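Local coordinates for protein probable glutathione S-transferase (Pseudomonas aeruginosa, PDB 6JWK) that probably isomerises maleylpyruvate as a zeta-family member of the glutathione S-transferase superfamily, at residues L19-L24 and L197-R202. Numbering follows the deposited sequence.
Sequences LALKGL and LEAFQR
A20 and A199 meet through their methyl groups, CB of A20 lying 3.7 Å from CB of A199, where the last turn of helix 10-22 passes the first turn of helix 198-203. Small side chains on both faces let the backbones come close: the CA atoms of A20 and A199 are 4.7 Å apart. A20 CB also rests 3.2 Å from A199 O.

The remaining apolar contact is carried by one branch of L21. With CG anti to the carbonyl carbon (chi1 -69°), CD2 reaches A199 CB at 3.9 Å and F200 CE1 at 4.1 Å, approaching the ring obliquely. The F200 side chain starts away from 19-24, yet the far part of its ring swings back to L21. All close contacts between the segments are apolar or methyl-to-carbonyl, without hydrogen bond or salt bridge, and bury 197 Å², both sides summed.

Polar interactions flank this patch. R202 NH2 bonds weakly to E198 OE2 (3.4 Å, 130°) within a salt bridge, while R202 NH1 forms a salt bridge with D25 OD1, linking 197-202 to the chain just past 19-24. G23 is the first residue to leave helical angles; its positive phi (80°) and the bonds G23 N to A20 O and L24 N to L19 O make a Schellman motif.

The contact joins the thioredoxin-like N-terminal domain to the helical C-terminal domain. Helix 10-22 follows strand 2-5 of the mixed sheet; L19 packs on L73 of helix 66-76, and K22 NZ forms a salt bridge with D74 and hydrogen bonds to Q77 O and P80 O. F200 rests on V168 of helix 162-176.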
ATOM      1  N   LEU B  19      -2.799 -12.833  12.678  1.00 19.04           N
ATOM      2  CA  LEU B  19      -2.926 -14.254  13.092  1.00 20.21           C
ATOM      3  C   LEU B  19      -3.374 -14.350  14.564  1.00 20.21           C
ATOM      4  O   LEU B  19      -4.197 -15.227  14.862  1.00 22.73           O
ATOM      5  CB  LEU B  19      -1.596 -14.986  12.841  1.00 20.11           C
ATOM      6  CG  LEU B  19      -1.259 -15.153  11.366  1.00 22.22           C
ATOM      7  CD1 LEU B  19       0.196 -15.606  11.172  1.00 25.20           C
ATOM      8  CD2 LEU B  19      -2.199 -16.154  10.688  1.00 24.82           C
ATOM      9  N   ALA B  20      -2.811 -13.550  15.461  1.00 20.22           N
ATOM     10  CA  ALA B  20      -3.140 -13.581  16.905  1.00 22.31           C
ATOM     11  C   ALA B  20      -4.615 -13.222  17.065  1.00 23.16           C
ATOM     12  O   ALA B  20      -5.302 -13.974  17.755  1.00 24.12           O
ATOM     13  CB  ALA B  20      -2.236 -12.697  17.718  1.00 22.06           C
ATOM     14  N   LEU B  21      -5.127 -12.209  16.355  1.00 20.02           N
ATOM     15  CA  LEU B  21      -6.561 -11.847  16.456  1.00 21.96           C
ATOM     16  C   LEU B  21      -7.455 -13.004  15.979  1.00 24.91           C
ATOM     17  O   LEU B  21      -8.565 -13.179  16.527  1.00 24.98           O
ATOM     18  CB  LEU B  21      -6.819 -10.561  15.664  1.00 20.10           C
ATOM     19  CG  LEU B  21      -6.201  -9.311  16.271  1.00 19.92           C
ATOM     20  CD1 LEU B  21      -6.325  -8.143  15.292  1.00 20.58           C
ATOM     21  CD2 LEU B  21      -6.892  -8.982  17.599  1.00 21.23           C
ATOM     22  N   LYS B  22      -7.002 -13.781  14.999  1.00 24.22           N
ATOM     23  CA  LYS B  22      -7.783 -14.924  14.476  1.00 25.79           C
ATOM     24  C   LYS B  22      -7.675 -16.123  15.432  1.00 27.78           C
ATOM     25  O   LYS B  22      -8.502 -16.996  15.294  1.00 29.36           O
ATOM     26  CB  LYS B  22      -7.258 -15.359  13.100  1.00 24.85           C
ATOM     27  CG  LYS B  22      -7.479 -14.344  11.988  1.00 25.13           C
ATOM     28  CD  LYS B  22      -8.914 -14.208  11.577  1.00 26.10           C
ATOM     29  CE  LYS B  22      -9.098 -13.530  10.232  1.00 24.36           C
ATOM     30  NZ  LYS B  22     -10.504 -13.063  10.093  1.00 26.23           N
ATOM     31  N   GLY B  23      -6.648 -16.186  16.283  1.00 30.48           N
ATOM     32  CA  GLY B  23      -6.317 -17.343  17.141  1.00 33.72           C
ATOM     33  C   GLY B  23      -5.578 -18.427  16.373  1.00 39.45           C
ATOM     34  O   GLY B  23      -5.735 -19.602  16.722  1.00 37.80           O
ATOM     35  N   LEU B  24      -4.770 -18.052  15.374  1.00 42.01           N
ATOM     36  CA  LEU B  24      -3.961 -18.967  14.517  1.00 42.54           C
ATOM     37  C   LEU B  24      -2.457 -18.719  14.718  1.00 43.07           C
ATOM     38  O   LEU B  24      -1.689 -18.942  13.764  1.00 46.53           O
ATOM     39  CB  LEU B  24      -4.328 -18.685  13.047  1.00 43.18           C
ATOM     40  CG  LEU B  24      -5.787 -18.876  12.642  1.00 44.31           C
ATOM     41  CD1 LEU B  24      -6.031 -18.316  11.260  1.00 44.12           C
ATOM     42  CD2 LEU B  24      -6.191 -20.337  12.693  1.00 47.73           C
ATOM     43  N   LEU B 197      -4.187  -6.024  25.066  1.00 22.95           N
ATOM     44  CA  LEU B 197      -4.800  -7.293  24.652  1.00 22.55           C
ATOM     45  C   LEU B 197      -3.716  -8.382  24.559  1.00 25.46           C
ATOM     46  O   LEU B 197      -2.655  -8.131  23.982  1.00 20.75           O
ATOM     47  CB  LEU B 197      -5.486  -7.112  23.299  1.00 24.98           C
ATOM     48  CG  LEU B 197      -6.667  -6.135  23.276  1.00 23.39           C
ATOM     49  CD1 LEU B 197      -7.167  -6.013  21.852  1.00 24.41           C
ATOM     50  CD2 LEU B 197      -7.788  -6.597  24.207  1.00 26.43           C
ATOM     51  N   GLU B 198      -4.071  -9.606  24.926  1.00 25.75           N
ATOM     52  CA  GLU B 198      -3.167 -10.776  24.835  1.00 28.53           C
ATOM     53  C   GLU B 198      -2.712 -10.981  23.370  1.00 25.30           C
ATOM     54  O   GLU B 198      -1.539 -11.343  23.180  1.00 25.78           O
ATOM     55  CB  GLU B 198      -3.879 -12.002  25.414  1.00 34.18           C
ATOM     56  CG  GLU B 198      -3.018 -13.254  25.371  1.00 47.60           C
ATOM     57  CD  GLU B 198      -3.798 -14.560  25.338  1.00 61.62           C
ATOM     58  OE1 GLU B 198      -4.683 -14.751  26.214  1.00 72.61           O
ATOM     59  OE2 GLU B 198      -3.533 -15.372  24.424  1.00 77.63           O
ATOM     60  N   ALA B 199      -3.607 -10.854  22.379  1.00 27.54           N
ATOM     61  CA  ALA B 199      -3.289 -11.110  20.955  1.00 26.27           C
ATOM     62  C   ALA B 199      -2.123 -10.191  20.553  1.00 22.95           C
ATOM     63  O   ALA B 199      -1.177 -10.648  19.936  1.00 21.53           O
ATOM     64  CB  ALA B 199      -4.503 -10.910  20.068  1.00 29.32           C
ATOM     65  N   PHE B 200      -2.152  -8.920  20.925  1.00 20.57           N
ATOM     66  CA  PHE B 200      -1.059  -7.995  20.544  1.00 21.38           C
ATOM     67  C   PHE B 200       0.224  -8.314  21.313  1.00 20.44           C
ATOM     68  O   PHE B 200       1.370  -8.215  20.744  1.00 22.08           O
ATOM     69  CB  PHE B 200      -1.503  -6.559  20.767  1.00 19.91           C
ATOM     70  CG  PHE B 200      -2.406  -6.060  19.682  1.00 20.22           C
ATOM     71  CD1 PHE B 200      -3.761  -6.339  19.707  1.00 19.12           C
ATOM     72  CD2 PHE B 200      -1.891  -5.246  18.677  1.00 19.72           C
ATOM     73  CE1 PHE B 200      -4.586  -5.839  18.703  1.00 20.68           C
ATOM     74  CE2 PHE B 200      -2.721  -4.740  17.698  1.00 18.62           C
ATOM     75  CZ  PHE B 200      -4.052  -5.066  17.681  1.00 18.21           C
ATOM     76  N   GLN B 201       0.085  -8.602  22.603  1.00 21.91           N
ATOM     77  CA  GLN B 201       1.270  -8.943  23.432  1.00 21.25           C
ATOM     78  C   GLN B 201       1.966 -10.198  22.862  1.00 21.03           C
ATOM     79  O   GLN B 201       3.190 -10.147  22.732  1.00 22.92           O
ATOM     80  CB  GLN B 201       0.859  -9.166  24.886  1.00 23.01           C
ATOM     81  CG  GLN B 201       0.346  -7.920  25.594  1.00 24.06           C
ATOM     82  CD  GLN B 201      -0.518  -8.256  26.793  1.00 29.51           C
ATOM     83  OE1 GLN B 201      -0.781  -9.414  27.115  1.00 36.76           O
ATOM     84  NE2 GLN B 201      -1.069  -7.239  27.406  1.00 23.54           N
ATOM     85  N   ARG B 202       1.213 -11.234  22.458  1.00 23.22           N
ATOM     86  CA  ARG B 202       1.804 -12.453  21.823  1.00 26.85           C
ATOM     87  C   ARG B 202       2.548 -12.082  20.538  1.00 25.47           C
ATOM     88  O   ARG B 202       3.630 -12.690  20.247  1.00 23.21           O
ATOM     89  CB  ARG B 202       0.722 -13.463  21.449  1.00 31.14           C
ATOM     90  CG  ARG B 202       0.093 -14.150  22.645  1.00 43.31           C
ATOM     91  CD  ARG B 202      -1.239 -14.761  22.238  1.00 53.26           C
ATOM     92  NE  ARG B 202      -0.983 -15.970  21.495  1.00 52.63           N
ATOM     93  CZ  ARG B 202      -0.857 -17.178  22.053  1.00 76.45           C
ATOM     94  NH1 ARG B 202      -0.593 -18.239  21.299  1.00 76.06           N
ATOM     95  NH2 ARG B 202      -1.017 -17.333  23.361  1.00 80.63           N
TER